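Local coordinates for insecticidal protein (Brevibacillus laterosporus, PDB 7ML9) that is active against the western corn rootworm, probably by forming beta-barrel pores in membranes, like related toxins of the epsilon-toxin and MTX2 family, at residues A[113-119]-A[196-202]; A[79-83]-A[226-230]. One frame throughout, in Å; residues are numbered along the deposited sequence.

Interaction 1: residues A[113-119]-A[196-202]. With EDO (1,2-ethanediol), chain G.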
# COMPACT_ATOMS: atom_id res chain seq x y z
N VAL A 113 9.66 43.49 3.83
CA VAL A 113 10.28 44.39 4.81
C VAL A 113 9.19 45.00 5.67
O VAL A 113 8.11 45.37 5.18
CB VAL A 113 11.12 45.49 4.12
CG1 VAL A 113 11.68 46.44 5.15
CG2 VAL A 113 12.24 44.86 3.32
N LEU A 114 9.46 45.09 6.97
CA LEU A 114 8.59 45.77 7.92
C LEU A 114 9.37 47.00 8.39
O LEU A 114 10.28 46.88 9.22
CB LEU A 114 8.22 44.85 9.08
CG LEU A 114 7.45 43.55 8.73
CD1 LEU A 114 7.20 42.75 10.02
CD2 LEU A 114 6.14 43.84 8.00
N ASP A 115 9.04 48.17 7.84
CA ASP A 115 9.86 49.37 7.98
C ASP A 115 9.22 50.29 9.01
O ASP A 115 8.22 50.95 8.73
CB ASP A 115 10.01 50.08 6.64
CG ASP A 115 10.95 51.28 6.70
OD1 ASP A 115 11.51 51.57 7.77
OD2 ASP A 115 11.14 51.93 5.66
N ASN A 116 9.80 50.33 10.21
CA ASN A 116 9.41 51.30 11.23
C ASN A 116 10.52 52.31 11.48
O ASN A 116 10.64 52.85 12.58
CB ASN A 116 9.02 50.59 12.52
CG ASN A 116 8.11 51.44 13.42
OD1 ASN A 116 7.43 52.35 12.96
ND2 ASN A 116 8.10 51.12 14.71
N SER A 117 11.37 52.54 10.47
CA SER A 117 12.55 53.39 10.68
C SER A 117 12.16 54.83 11.00
O SER A 117 12.90 55.52 11.71
CB SER A 117 13.46 53.35 9.45
OG SER A 117 12.81 53.90 8.31
N LYS A 118 11.03 55.30 10.49
CA LYS A 118 10.58 56.66 10.72
C LYS A 118 9.57 56.77 11.86
O LYS A 118 9.07 57.87 12.12
CB LYS A 118 9.97 57.23 9.44
CG LYS A 118 10.96 57.33 8.30
CD LYS A 118 11.84 58.56 8.44
CE LYS A 118 13.10 58.45 7.58
NZ LYS A 118 14.28 57.99 8.37
N GLY A 119 9.26 55.67 12.54
CA GLY A 119 8.25 55.69 13.57
C GLY A 119 8.83 56.06 14.92
O GLY A 119 9.97 55.74 15.24
N VAL A 196 7.63 45.51 15.96
CA VAL A 196 8.79 46.18 15.38
C VAL A 196 9.04 47.47 16.16
O VAL A 196 8.20 48.38 16.12
CB VAL A 196 8.59 46.47 13.89
CG1 VAL A 196 9.88 47.04 13.29
CG2 VAL A 196 8.17 45.19 13.14
N PRO A 197 10.15 47.57 16.89
CA PRO A 197 10.37 48.76 17.73
C PRO A 197 10.62 50.03 16.93
O PRO A 197 11.11 50.00 15.79
CB PRO A 197 11.62 48.38 18.54
CG PRO A 197 11.67 46.88 18.51
CD PRO A 197 11.10 46.49 17.17
N ALA A 198 10.30 51.17 17.56
CA ALA A 198 10.53 52.47 16.94
C ALA A 198 11.93 52.56 16.34
O ALA A 198 12.91 52.12 16.94
CB ALA A 198 10.32 53.58 17.98
N GLY A 199 12.01 53.10 15.12
CA GLY A 199 13.28 53.28 14.45
C GLY A 199 13.89 52.03 13.86
O GLY A 199 15.00 52.11 13.31
N LYS A 200 13.23 50.88 13.95
CA LYS A 200 13.81 49.63 13.47
C LYS A 200 13.22 49.24 12.12
O LYS A 200 12.07 49.54 11.80
CB LYS A 200 13.59 48.50 14.48
CG LYS A 200 14.17 48.74 15.86
CD LYS A 200 15.67 48.96 15.83
CE LYS A 200 16.22 48.94 17.25
NZ LYS A 200 17.66 49.30 17.25
N THR A 201 14.04 48.57 11.31
CA THR A 201 13.57 47.98 10.07
C THR A 201 13.82 46.48 10.16
O THR A 201 14.95 46.05 10.40
CB THR A 201 14.28 48.57 8.85
OG1 THR A 201 14.07 49.99 8.81
CG2 THR A 201 13.73 47.94 7.57
N TYR A 202 12.76 45.70 9.98
CA TYR A 202 12.84 44.25 10.04
C TYR A 202 12.60 43.64 8.66
O TYR A 202 11.93 44.23 7.81
CB TYR A 202 11.82 43.69 11.04
CG TYR A 202 12.21 43.81 12.49
CD1 TYR A 202 13.41 44.42 12.87
CD2 TYR A 202 11.38 43.30 13.49
CE1 TYR A 202 13.77 44.52 14.20
CE2 TYR A 202 11.73 43.40 14.82
CZ TYR A 202 12.92 44.01 15.17
OH TYR A 202 13.27 44.10 16.49
C1 EDO G . 5.07 55.23 10.43
O1 EDO G . 4.25 56.36 10.05
C2 EDO G . 4.27 54.26 11.31
O2 EDO G . 4.98 53.97 12.53
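Two facing beta turns lie at the far end of an antiparallel strand pair, between strands 86-115 and 201-229. Leu114 and Tyr202 form a hydrogen-bonded pair: Leu114 N gives to Tyr202 O at 2.7 Å, and Tyr202 N returns a nearly straight bond to Leu114 O (172°). Beyond them, Asn116 N reaches Lys200 O at 2.9 Å. Asp115 and Thr201 form the non-hydrogen-bonded pair on the other face, where Thr201 CG2 lies 3.5 Å from Val113 CG1, a fit for branched side chains on neighbouring strands.

Aspartate suits this place because Asp115 OD1 takes two bonds from Ser117, one from its backbone N (2.9 Å) and one from OG (2.7 Å), the latter on the syn lone pair; this Asx turn leads into the type I turn of Asn116 to Gly119. In Asn116, CG stands anti to the backbone N (chi1 -158°), which carries ND2 to Val196 O in a weak bond of 3.1 Å; ND2 also bonds to Met121 O, while OD1 accepts from a bound ethanediol. Gly199, at positive phi in the type II turn of Pro197 to Lys200, sends its N weakly to Asn116 O. On the face of Leu114 and Tyr202, Val196 CG2 meets Leu114 CD1 at 4.1 Å, and Val196 CG1 covers one Tyr202 face near its rim. Paired turns finishing long antiparallel strands fit the elongated, beta-rich body of aerolysin-like toxins.

Interaction 2: residues A[79-83]-A[226-230]; sequences GERRI and IAWRV
Arg82 and Trp228 join a 3-10 turn, residues 80-82, to the far part of the long strand 201-229, where the short strand 83-84 adds an antiparallel edge to the sheet. The tight side is polar and centres on the buried Arg82. Trp228 N donates to Arg82 O at 2.8 Å, approaching from above the carbonyl plane, and the Arg82 side chain returns the grip: NH1 gives to Trp228 O at 3.1 Å, in the carbonyl plane and close to the guanidinium plane. The chain gets there by a bend at chi2 (-72°), which brings the end back although the CB points away from the strand. Arginine suits this place because its several N-H groups serve several partners at once; salt bridges to Glu40 and Asp56 complete the set and probably offset its buried charge.

Next along the strand, Ile83 and Ala227 make a non-hydrogen-bonded pair, Ile83 CD1 resting 4.0 Å from Ala227 CB; the small alanine and the branched isoleucine both also lie against helix 242-252. The more open side is that of the exposed Arg81, whose side chain turns to Asn76 O, and the Trp228 indole, a broad ring that spans this margin with NE1 bonded to Ser84 OG. Arg81 O lies 3.4 Å from Trp228 CB and stands obliquely to the ring, 3.7 Å from Trp228 CG.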
# COMPACT_ATOMS: atom_id res chain seq x y z
N GLY A 79 -6.58 -30.33 -14.87
CA GLY A 79 -6.43 -29.00 -15.46
C GLY A 79 -7.42 -28.01 -14.88
O GLY A 79 -7.61 -27.92 -13.66
N GLU A 80 -8.07 -27.26 -15.77
CA GLU A 80 -9.06 -26.26 -15.37
C GLU A 80 -10.16 -26.85 -14.49
O GLU A 80 -10.73 -26.15 -13.65
CB GLU A 80 -9.66 -25.64 -16.63
CG GLU A 80 -10.73 -24.59 -16.41
CD GLU A 80 -11.46 -24.26 -17.71
OE1 GLU A 80 -10.81 -23.70 -18.63
OE2 GLU A 80 -12.66 -24.57 -17.82
N ARG A 81 -10.49 -28.13 -14.66
CA ARG A 81 -11.58 -28.71 -13.87
C ARG A 81 -11.17 -29.10 -12.45
O ARG A 81 -12.01 -29.65 -11.73
CB ARG A 81 -12.17 -29.92 -14.60
CG ARG A 81 -13.08 -29.45 -15.77
CD ARG A 81 -13.61 -30.58 -16.59
NE ARG A 81 -14.61 -31.42 -15.93
CZ ARG A 81 -15.92 -31.18 -15.87
NH1 ARG A 81 -16.72 -32.06 -15.28
NH2 ARG A 81 -16.45 -30.07 -16.36
N ARG A 82 -9.95 -28.78 -12.01
CA ARG A 82 -9.62 -28.92 -10.59
C ARG A 82 -10.40 -27.94 -9.73
O ARG A 82 -10.55 -28.17 -8.52
CB ARG A 82 -8.12 -28.70 -10.38
CG ARG A 82 -7.22 -29.81 -10.88
CD ARG A 82 -7.37 -31.04 -9.96
NE ARG A 82 -6.44 -32.11 -10.33
CZ ARG A 82 -6.44 -33.30 -9.75
NH1 ARG A 82 -7.32 -33.57 -8.78
NH2 ARG A 82 -5.57 -34.23 -10.12
N ILE A 83 -10.88 -26.83 -10.29
CA ILE A 83 -11.61 -25.82 -9.54
C ILE A 83 -12.86 -25.41 -10.30
O ILE A 83 -12.81 -25.20 -11.52
CB ILE A 83 -10.73 -24.58 -9.26
CG1 ILE A 83 -9.54 -24.96 -8.38
CG2 ILE A 83 -11.57 -23.49 -8.59
CD1 ILE A 83 -9.93 -25.25 -6.94
N ILE A 226 -14.60 -24.42 -5.54
CA ILE A 226 -14.80 -25.83 -5.19
C ILE A 226 -13.64 -26.62 -5.77
O ILE A 226 -13.38 -26.55 -6.97
CB ILE A 226 -16.13 -26.38 -5.76
CG1 ILE A 226 -17.34 -25.57 -5.30
CG2 ILE A 226 -16.28 -27.87 -5.40
CD1 ILE A 226 -17.53 -25.58 -3.79
N ALA A 227 -12.94 -27.38 -4.92
CA ALA A 227 -11.77 -28.14 -5.36
C ALA A 227 -12.16 -29.57 -5.70
O ALA A 227 -12.81 -30.25 -4.89
CB ALA A 227 -10.67 -28.15 -4.29
N TRP A 228 -11.73 -30.05 -6.87
CA TRP A 228 -12.16 -31.35 -7.39
C TRP A 228 -11.00 -32.33 -7.31
O TRP A 228 -9.91 -32.05 -7.83
CB TRP A 228 -12.71 -31.23 -8.83
CG TRP A 228 -14.05 -30.59 -8.83
CD1 TRP A 228 -14.33 -29.24 -8.79
CD2 TRP A 228 -15.32 -31.25 -8.81
NE1 TRP A 228 -15.68 -29.04 -8.74
CE2 TRP A 228 -16.32 -30.26 -8.74
CE3 TRP A 228 -15.71 -32.60 -8.83
CZ2 TRP A 228 -17.68 -30.57 -8.72
CZ3 TRP A 228 -17.06 -32.90 -8.79
CH2 TRP A 228 -18.03 -31.89 -8.74
N ARG A 229 -11.23 -33.48 -6.67
CA ARG A 229 -10.21 -34.48 -6.43
C ARG A 229 -10.84 -35.87 -6.55
O ARG A 229 -12.00 -36.06 -6.17
CB ARG A 229 -9.59 -34.39 -5.01
CG ARG A 229 -8.73 -33.20 -4.71
CD ARG A 229 -9.54 -32.03 -4.15
NE ARG A 229 -10.16 -32.34 -2.87
CZ ARG A 229 -11.47 -32.35 -2.68
NH1 ARG A 229 -12.29 -32.07 -3.69
NH2 ARG A 229 -11.96 -32.65 -1.48
N VAL A 230 -10.07 -36.84 -7.03
CA VAL A 230 -10.50 -38.21 -6.77
C VAL A 230 -10.03 -38.59 -5.38
O VAL A 230 -8.99 -38.11 -4.90
CB VAL A 230 -10.00 -39.21 -7.83
CG1 VAL A 230 -10.78 -39.00 -9.13
CG2 VAL A 230 -8.50 -39.11 -8.02

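How the interactions relate
Both interactions draw on strand 201-229, interaction 1 at its start and interaction 2 toward its other end, so one strand spans the roughly 85 Å between their centres, which lie on opposite sides of the chain's centre. Each is partly buried, yet the chemistry differs. Interaction 1, at the far tip, relies on backbone pairing and short polar side chains that shape turns, with valine and leucine packed against them. Interaction 2, beside the helices 28-48 and 242-252, uses a long charged side chain whose charge is probably balanced by acids outside its segments. The first pairs 201-229 with strand 86-115, the second with the short strand 83-84, which precedes 86-115 in sequence.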